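Local structure of glycosyl hydrolase family 62 protein (Coprinopsis cinerea, 5B6T) at residues 83-95 with 265-277. The protein hydrolyses alpha-L-arabinofuranosidic linkages, probably releasing the arabinose side groups of arabinoxylan in hemicellulose. Sequence-based numbering, arbitrary orientation.
With CA (calcium ion), chain D.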
ATOM      1  N   ALA A  83       5.586  -0.463  -5.904  1.00  6.82           N
ATOM      2  CA  ALA A  83       4.551  -0.101  -4.918  1.00  6.71           C
ATOM      3  C   ALA A  83       3.185   0.160  -5.549  1.00  6.55           C
ATOM      4  O   ALA A  83       2.725   1.304  -5.679  1.00  7.37           O
ATOM      5  CB  ALA A  83       5.014   1.048  -4.009  1.00  6.89           C
ATOM      6  N   PRO A  84       2.514  -0.919  -5.932  1.00  6.15           N
ATOM      7  CA  PRO A  84       1.288  -0.793  -6.684  1.00  6.06           C
ATOM      8  C   PRO A  84       0.034  -0.570  -5.811  1.00  5.86           C
ATOM      9  O   PRO A  84      -0.001  -0.939  -4.626  1.00  6.02           O
ATOM     10  CB  PRO A  84       1.199  -2.141  -7.391  1.00  5.97           C
ATOM     11  CG  PRO A  84       1.814  -3.102  -6.425  1.00  6.04           C
ATOM     12  CD  PRO A  84       2.912  -2.334  -5.759  1.00  5.84           C
ATOM     13  N   GLN A  85      -1.022  -0.028  -6.440  1.00  5.55           N
ATOM     14  CA  GLN A  85      -2.350   0.074  -5.853  1.00  5.75           C
ATOM     15  C   GLN A  85      -3.336  -0.235  -6.953  1.00  5.92           C
ATOM     16  O   GLN A  85      -3.361   0.472  -7.943  1.00  6.17           O
ATOM     17  CB  GLN A  85      -2.640   1.478  -5.307  1.00  5.85           C
ATOM     18  CG  GLN A  85      -4.027   1.560  -4.667  1.00  5.91           C
ATOM     19  CD  GLN A  85      -4.573   2.962  -4.607  1.00  6.05           C
ATOM     20  OE1 GLN A  85      -4.199   3.839  -5.370  1.00  6.25           O
ATOM     21  NE2 GLN A  85      -5.527   3.154  -3.714  1.00  6.10           N
ATOM     22  N   VAL A  86      -4.145  -1.273  -6.783  1.00  6.14           N
ATOM     23  CA  VAL A  86      -5.170  -1.628  -7.759  1.00  6.54           C
ATOM     24  C   VAL A  86      -6.566  -1.229  -7.295  1.00  6.40           C
ATOM     25  O   VAL A  86      -6.910  -1.406  -6.130  1.00  6.92           O
ATOM     26  CB  VAL A  86      -5.141  -3.151  -8.115  1.00  6.62           C
ATOM     27  CG1 VAL A  86      -5.524  -4.036  -6.929  1.00  6.62           C
ATOM     28  CG2 VAL A  86      -6.050  -3.442  -9.313  1.00  7.09           C
ATOM     29  N   PHE A  87      -7.394  -0.758  -8.216  1.00  6.69           N
ATOM     30  CA  PHE A  87      -8.806  -0.458  -7.913  1.00  6.93           C
ATOM     31  C   PHE A  87      -9.572  -0.343  -9.218  1.00  7.18           C
ATOM     32  O   PHE A  87      -8.976  -0.131 -10.277  1.00  7.73           O
ATOM     33  CB  PHE A  87      -9.008   0.841  -7.079  1.00  6.82           C
ATOM     34  CG  PHE A  87      -8.418   2.068  -7.708  1.00  7.02           C
ATOM     35  CD1 PHE A  87      -9.184   2.879  -8.542  1.00  7.54           C
ATOM     36  CD2 PHE A  87      -7.109   2.463  -7.431  1.00  7.11           C
ATOM     37  CE1 PHE A  87      -8.641   3.996  -9.141  1.00  7.40           C
ATOM     38  CE2 PHE A  87      -6.568   3.590  -8.045  1.00  7.31           C
ATOM     39  CZ  PHE A  87      -7.352   4.372  -8.852  1.00  7.32           C
ATOM     40  N   TYR A  88     -10.887  -0.460  -9.129  1.00  7.59           N
ATOM     41  CA  TYR A  88     -11.747  -0.367 -10.295  1.00  8.33           C
ATOM     42  C   TYR A  88     -12.326   1.016 -10.331  1.00  8.18           C
ATOM     43  O   TYR A  88     -13.038   1.429  -9.387  1.00  7.76           O
ATOM     44  CB  TYR A  88     -12.863  -1.407 -10.184  1.00  9.35           C
ATOM     45  CG  TYR A  88     -13.816  -1.467 -11.339  1.00 10.35           C
ATOM     46  CD1 TYR A  88     -13.424  -1.988 -12.573  1.00 11.05           C
ATOM     47  CD2 TYR A  88     -15.123  -1.102 -11.170  1.00 11.60           C
ATOM     48  CE1 TYR A  88     -14.314  -2.073 -13.632  1.00 11.97           C
ATOM     49  CE2 TYR A  88     -16.020  -1.181 -12.216  1.00 12.32           C
ATOM     50  CZ  TYR A  88     -15.612  -1.665 -13.440  1.00 11.89           C
ATOM     51  OH  TYR A  88     -16.540  -1.792 -14.471  1.00 14.59           O
ATOM     52  N   PHE A  89     -12.041   1.753 -11.398  1.00  7.84           N
ATOM     53  CA  PHE A  89     -12.581   3.104 -11.555  1.00  7.95           C
ATOM     54  C   PHE A  89     -13.895   2.981 -12.299  1.00  8.49           C
ATOM     55  O   PHE A  89     -13.952   2.940 -13.542  1.00  8.53           O
ATOM     56  CB  PHE A  89     -11.615   4.041 -12.280  1.00  8.12           C
ATOM     57  CG  PHE A  89     -12.032   5.478 -12.211  1.00  8.13           C
ATOM     58  CD1 PHE A  89     -11.904   6.180 -11.030  1.00  8.03           C
ATOM     59  CD2 PHE A  89     -12.621   6.114 -13.299  1.00  8.74           C
ATOM     60  CE1 PHE A  89     -12.319   7.482 -10.928  1.00  7.86           C
ATOM     61  CE2 PHE A  89     -13.027   7.435 -13.211  1.00  8.92           C
ATOM     62  CZ  PHE A  89     -12.889   8.117 -12.035  1.00  8.57           C
ATOM     63  N   ALA A  90     -14.960   2.866 -11.521  1.00  8.86           N
ATOM     64  CA  ALA A  90     -16.264   2.460 -12.055  1.00  9.61           C
ATOM     65  C   ALA A  90     -16.794   3.364 -13.166  1.00 10.29           C
ATOM     66  O   ALA A  90     -17.347   2.844 -14.149  1.00 10.65           O
ATOM     67  CB  ALA A  90     -17.255   2.317 -10.918  1.00  9.61           C
ATOM     68  N   PRO A  91     -16.599   4.688 -13.068  1.00 10.09           N
ATOM     69  CA  PRO A  91     -17.153   5.539 -14.157  1.00 10.28           C
ATOM     70  C   PRO A  91     -16.593   5.234 -15.556  1.00 10.46           C
ATOM     71  O   PRO A  91     -17.278   5.456 -16.552  1.00 11.62           O
ATOM     72  CB  PRO A  91     -16.785   6.949 -13.699  1.00 10.37           C
ATOM     73  CG  PRO A  91     -16.762   6.845 -12.198  1.00 10.69           C
ATOM     74  CD  PRO A  91     -16.157   5.506 -11.919  1.00 10.56           C
ATOM     75  N   GLN A  92     -15.394   4.682 -15.628  1.00  9.65           N
ATOM     76  CA  GLN A  92     -14.757   4.321 -16.900  1.00  9.91           C
ATOM     77  C   GLN A  92     -14.782   2.845 -17.201  1.00  9.53           C
ATOM     78  O   GLN A  92     -14.298   2.431 -18.255  1.00  9.36           O
ATOM     79  CB  GLN A  92     -13.304   4.791 -16.899  1.00  9.65           C
ATOM     80  CG  GLN A  92     -13.204   6.292 -16.867  1.00  9.95           C
ATOM     81  CD  GLN A  92     -11.812   6.790 -16.607  1.00 10.66           C
ATOM     82  OE1 GLN A  92     -10.859   6.022 -16.658  1.00 10.75           O
ATOM     83  NE2 GLN A  92     -11.688   8.070 -16.366  1.00 11.28           N
ATOM     84  N   ARG A  93     -15.261   2.051 -16.243  1.00 10.19           N
ATOM     85  CA  ARG A  93     -15.299   0.589 -16.396  1.00 11.29           C
ATOM     86  C   ARG A  93     -13.882   0.085 -16.699  1.00 10.73           C
ATOM     87  O   ARG A  93     -13.657  -0.802 -17.540  1.00 10.94           O
ATOM     88  CB  ARG A  93     -16.328   0.184 -17.470  1.00 13.66           C
ATOM     89  CG  ARG A  93     -17.745   0.577 -17.059  1.00 15.68           C
ATOM     90  CD  ARG A  93     -18.778   0.543 -18.174  1.00 19.24           C
ATOM     91  NE  ARG A  93     -18.700  -0.662 -18.979  1.00 22.48           N
ATOM     92  CZ  ARG A  93     -19.365  -1.801 -18.758  1.00 26.59           C
ATOM     93  NH1 ARG A  93     -20.186  -1.954 -17.716  1.00 27.91           N
ATOM     94  NH2 ARG A  93     -19.179  -2.818 -19.593  1.00 29.79           N
ATOM     95  N   LEU A  94     -12.901   0.666 -16.008  1.00 10.08           N
ATOM     96  CA  LEU A  94     -11.502   0.269 -16.167  1.00  9.89           C
ATOM     97  C   LEU A  94     -10.881   0.079 -14.788  1.00  8.93           C
ATOM     98  O   LEU A  94     -11.104   0.910 -13.903  1.00  9.17           O
ATOM     99  CB  LEU A  94     -10.721   1.371 -16.850  1.00 10.62           C
ATOM    100  CG  LEU A  94     -10.868   1.556 -18.344  1.00 11.74           C
ATOM    101  CD1 LEU A  94     -10.016   2.751 -18.705  1.00 11.73           C
ATOM    102  CD2 LEU A  94     -10.418   0.305 -19.088  1.00 11.81           C
ATOM    103  N   TRP A  95     -10.074  -0.964 -14.638  1.00  8.20           N
ATOM    104  CA  TRP A  95      -9.191  -1.097 -13.498  1.00  7.96           C
ATOM    105  C   TRP A  95      -7.983  -0.193 -13.724  1.00  7.41           C
ATOM    106  O   TRP A  95      -7.489  -0.021 -14.858  1.00  7.07           O
ATOM    107  CB  TRP A  95      -8.715  -2.538 -13.303  1.00  8.25           C
ATOM    108  CG  TRP A  95      -9.789  -3.512 -12.978  1.00  8.67           C
ATOM    109  CD1 TRP A  95     -10.540  -4.208 -13.855  1.00  9.43           C
ATOM    110  CD2 TRP A  95     -10.208  -3.918 -11.668  1.00  8.61           C
ATOM    111  NE1 TRP A  95     -11.419  -5.029 -13.180  1.00  9.82           N
ATOM    112  CE2 TRP A  95     -11.228  -4.874 -11.836  1.00  9.24           C
ATOM    113  CE3 TRP A  95      -9.801  -3.581 -10.374  1.00  8.80           C
ATOM    114  CZ2 TRP A  95     -11.867  -5.470 -10.760  1.00  9.38           C
ATOM    115  CZ3 TRP A  95     -10.438  -4.193  -9.290  1.00  8.90           C
ATOM    116  CH2 TRP A  95     -11.469  -5.119  -9.504  1.00  9.40           C
ATOM    117  N   HIS A 265       4.902  -1.874   4.932  1.00  6.79           N
ATOM    118  CA  HIS A 265       4.086  -1.590   3.749  1.00  6.50           C
ATOM    119  C   HIS A 265       3.057  -2.626   3.384  1.00  6.47           C
ATOM    120  O   HIS A 265       3.395  -3.669   2.857  1.00  7.40           O
ATOM    121  CB  HIS A 265       4.996  -1.325   2.553  1.00  6.28           C
ATOM    122  CG  HIS A 265       4.299  -0.631   1.437  1.00  6.34           C
ATOM    123  ND1 HIS A 265       4.880   0.367   0.681  1.00  6.73           N
ATOM    124  CD2 HIS A 265       3.028  -0.751   0.993  1.00  6.57           C
ATOM    125  CE1 HIS A 265       4.000   0.807  -0.199  1.00  6.56           C
ATOM    126  NE2 HIS A 265       2.872   0.140  -0.040  1.00  6.69           N
ATOM    127  N   GLY A 266       1.803  -2.332   3.712  1.00  6.45           N
ATOM    128  CA  GLY A 266       0.712  -3.254   3.495  1.00  6.55           C
ATOM    129  C   GLY A 266      -0.571  -2.618   2.984  1.00  6.44           C
ATOM    130  O   GLY A 266      -0.596  -1.469   2.506  1.00  7.04           O
ATOM    131  N   GLU A 267      -1.664  -3.391   3.076  1.00  6.38           N
ATOM    132  CA  GLU A 267      -3.008  -2.947   2.675  1.00  6.14           C
ATOM    133  C   GLU A 267      -4.035  -3.728   3.450  1.00  6.43           C
ATOM    134  O   GLU A 267      -3.843  -4.944   3.703  1.00  6.28           O
ATOM    135  CB  GLU A 267      -3.277  -3.145   1.172  1.00  6.08           C
ATOM    136  CG  GLU A 267      -3.171  -1.851   0.342  1.00  5.98           C
ATOM    137  CD  GLU A 267      -3.617  -1.988  -1.087  1.00  6.04           C
ATOM    138  OE1 GLU A 267      -4.572  -2.751  -1.338  1.00  5.74           O
ATOM    139  OE2 GLU A 267      -2.995  -1.346  -1.979  1.00  5.99           O
ATOM    140  N   LEU A 268      -5.141  -3.049   3.781  1.00  6.37           N
ATOM    141  CA  LEU A 268      -6.274  -3.708   4.412  1.00  6.72           C
ATOM    142  C   LEU A 268      -7.123  -4.427   3.363  1.00  6.70           C
ATOM    143  O   LEU A 268      -7.258  -3.984   2.209  1.00  6.68           O
ATOM    144  CB  LEU A 268      -7.186  -2.722   5.165  1.00  6.93           C
ATOM    145  CG  LEU A 268      -6.713  -2.189   6.533  1.00  7.22           C
ATOM    146  CD1 LEU A 268      -7.636  -1.056   6.995  1.00  7.57           C
ATOM    147  CD2 LEU A 268      -6.702  -3.294   7.589  1.00  7.34           C
ATOM    148  N   ILE A 269      -7.713  -5.534   3.764  1.00  6.80           N
ATOM    149  CA  ILE A 269      -8.731  -6.159   2.921  1.00  7.59           C
ATOM    150  C   ILE A 269      -9.952  -5.233   2.876  1.00  7.72           C
ATOM    151  O   ILE A 269     -10.453  -4.778   3.930  1.00  8.03           O
ATOM    152  CB  ILE A 269      -9.113  -7.561   3.435  1.00  8.44           C
ATOM    153  CG1 ILE A 269      -7.939  -8.562   3.418  1.00  9.56           C
ATOM    154  CG2 ILE A 269     -10.278  -8.116   2.654  1.00  8.37           C
ATOM    155  CD1 ILE A 269      -6.981  -8.499   2.272  1.00 10.77           C
ATOM    156  N   ARG A 270     -10.416  -4.916   1.668  1.00  7.80           N
ATOM    157  CA  ARG A 270     -11.466  -3.925   1.469  1.00  8.13           C
ATOM    158  C   ARG A 270     -12.862  -4.535   1.476  1.00  8.70           C
ATOM    159  O   ARG A 270     -13.007  -5.728   1.360  1.00 10.21           O
ATOM    160  CB  ARG A 270     -11.235  -3.213   0.130  1.00  7.84           C
ATOM    161  CG  ARG A 270      -9.819  -2.699  -0.081  1.00  7.87           C
ATOM    162  CD  ARG A 270      -9.697  -2.016  -1.425  1.00  7.60           C
ATOM    163  NE  ARG A 270      -8.301  -1.936  -1.795  1.00  7.37           N
ATOM    164  CZ  ARG A 270      -7.874  -1.759  -3.032  1.00  7.28           C
ATOM    165  NH1 ARG A 270      -8.726  -1.520  -4.008  1.00  6.99           N
ATOM    166  NH2 ARG A 270      -6.578  -1.812  -3.273  1.00  7.19           N
ATOM    167  N   SER A 271     -13.878  -3.692   1.619  1.00  9.42           N
ATOM    168  CA  SER A 271     -15.255  -4.149   1.515  1.00  9.75           C
ATOM    169  C   SER A 271     -15.781  -4.015   0.100  1.00 10.36           C
ATOM    170  O   SER A 271     -16.893  -4.495  -0.198  1.00 13.09           O
ATOM    171  CB  SER A 271     -16.137  -3.338   2.455  1.00 10.24           C
ATOM    172  OG  SER A 271     -15.996  -1.969   2.185  1.00 11.20           O
ATOM    173  N   GLY A 272     -14.997  -3.401  -0.784  1.00  9.73           N
ATOM    174  CA  GLY A 272     -15.391  -3.215  -2.179  1.00  9.29           C
ATOM    175  C   GLY A 272     -14.190  -2.742  -2.968  1.00  8.66           C
ATOM    176  O   GLY A 272     -13.230  -2.244  -2.369  1.00  7.94           O
ATOM    177  N   ASN A 273     -14.254  -2.879  -4.296  1.00  8.42           N
ATOM    178  CA  ASN A 273     -13.088  -2.730  -5.142  1.00  8.42           C
ATOM    179  C   ASN A 273     -13.024  -1.455  -5.943  1.00  8.34           C
ATOM    180  O   ASN A 273     -12.071  -1.292  -6.693  1.00  8.39           O
ATOM    181  CB  ASN A 273     -12.971  -3.943  -6.074  1.00  8.67           C
ATOM    182  CG  ASN A 273     -12.787  -5.227  -5.286  1.00  8.74           C
ATOM    183  OD1 ASN A 273     -12.237  -5.181  -4.190  1.00  9.67           O
ATOM    184  ND2 ASN A 273     -13.271  -6.353  -5.810  1.00  9.04           N
ATOM    185  N   ASP A 274     -14.002  -0.571  -5.760  1.00  8.12           N
ATOM    186  CA  ASP A 274     -14.062   0.645  -6.541  1.00  8.42           C
ATOM    187  C   ASP A 274     -13.166   1.758  -6.027  1.00  8.44           C
ATOM    188  O   ASP A 274     -12.401   1.584  -5.077  1.00  8.10           O
ATOM    189  CB  ASP A 274     -15.513   1.087  -6.816  1.00  8.67           C
ATOM    190  CG  ASP A 274     -16.167   1.821  -5.674  1.00  9.89           C
ATOM    191  OD1 ASP A 274     -15.505   2.147  -4.682  1.00  9.61           O
ATOM    192  OD2 ASP A 274     -17.403   2.075  -5.777  1.00 11.97           O
ATOM    193  N   GLN A 275     -13.236   2.897  -6.702  1.00  7.98           N
ATOM    194  CA  GLN A 275     -12.360   4.016  -6.431  1.00  7.76           C
ATOM    195  C   GLN A 275     -12.583   4.706  -5.103  1.00  7.34           C
ATOM    196  O   GLN A 275     -11.840   5.644  -4.776  1.00  7.25           O
ATOM    197  CB  GLN A 275     -12.481   5.051  -7.566  1.00  7.70           C
ATOM    198  CG  GLN A 275     -13.784   5.816  -7.636  1.00  8.10           C
ATOM    199  CD  GLN A 275     -14.963   5.038  -8.212  1.00  9.00           C
ATOM    200  OE1 GLN A 275     -14.821   3.956  -8.804  1.00  8.65           O
ATOM    201  NE2 GLN A 275     -16.170   5.628  -8.068  1.00  9.71           N
ATOM    202  N   THR A 276     -13.604   4.292  -4.357  1.00  7.65           N
ATOM    203  CA  THR A 276     -13.830   4.875  -3.020  1.00  7.70           C
ATOM    204  C   THR A 276     -12.983   4.221  -1.933  1.00  7.66           C
ATOM    205  O   THR A 276     -12.967   4.700  -0.788  1.00  7.81           O
ATOM    206  CB  THR A 276     -15.311   4.849  -2.597  1.00  8.31           C
ATOM    207  OG1 THR A 276     -15.747   3.496  -2.433  1.00  8.59           O
ATOM    208  CG2 THR A 276     -16.179   5.552  -3.646  1.00  8.73           C
ATOM    209  N   LEU A 277     -12.270   3.147  -2.272  1.00  7.51           N
ATOM    210  CA  LEU A 277     -11.377   2.470  -1.294  1.00  7.28           C
ATOM    211  C   LEU A 277     -12.061   2.263   0.082  1.00  7.44           C
ATOM    212  O   LEU A 277     -11.570   2.692   1.135  1.00  7.76           O
ATOM    213  CB  LEU A 277     -10.038   3.220  -1.145  1.00  7.26           C
ATOM    214  CG  LEU A 277      -8.954   2.931  -2.197  1.00  7.15           C
ATOM    215  CD1 LEU A 277      -8.459   1.487  -2.064  1.00  7.55           C
ATOM    216  CD2 LEU A 277      -9.382   3.201  -3.633  1.00  7.03           C
TER
HETATM  217 CA    CA D 501       0.993   0.393  -1.056  1.00  9.58          CA
HETATM  218  O   HOH W   1      -0.794   0.476  -2.121  1.00  6.38           O
HETATM  219  O   HOH W   2       1.784  -0.734  -2.737  1.00  6.30           O
HETATM  220  O   HOH W   3       0.273   1.369   0.708  1.00  7.14           O
HETATM  221  O   HOH W   4       1.549   2.203  -1.869  1.00  7.49           O
HETATM  222  O   HOH W   5       0.317  -1.356  -0.128  1.00  6.35           O
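R270 reaches across to the edge strand 82-89 and grips V86 O end-on, with NH1 at 2.8 Å and NH2 at 2.9 Å from that oxygen, which lies in the guanidinium plane. Its chain runs extended from CG to NE (chi3 -161°), long enough to span the gap between the backbones. NH2 also forms a salt bridge to E267 OE1 at 2.9 Å, meeting the carboxylate from above its plane, while L277 CD1 sits above the rim of one guanidinium face. With an alanine here both N-H donors to V86 O are gone, and E267 OE1 would probably be left without its charge partner, though S30 would still hold the other oxygen.

Farther along, Y88 N donates a nearly straight bond to N273 O (2.8 Å), and N273 CB rests against W95 CH2. Q275 bends at chi2 (-76°), which brings its amide back to the strand end: OE1 takes the A90 N-H at 2.9 Å from above the carbonyl plane, and its CB packs on F89 CD1 at 3.7 Å. Behind this, D274 OD1 closes an Asx turn by accepting from T276 N and also receives the T276 hydroxyl.

Toward the centre of the fold, calcium-bound water 1 lies within hydrogen-bonding distance of both P84 O and E267 OE2; S30 OG also bonds that carboxylate oxygen. H265 NE2 is the sole protein ligand, 2.1 Å from the metal, and five waters complete the shell. The contact thus joins two blades around the central calcium of a five-bladed beta-propeller, the fold of GH62 enzymes.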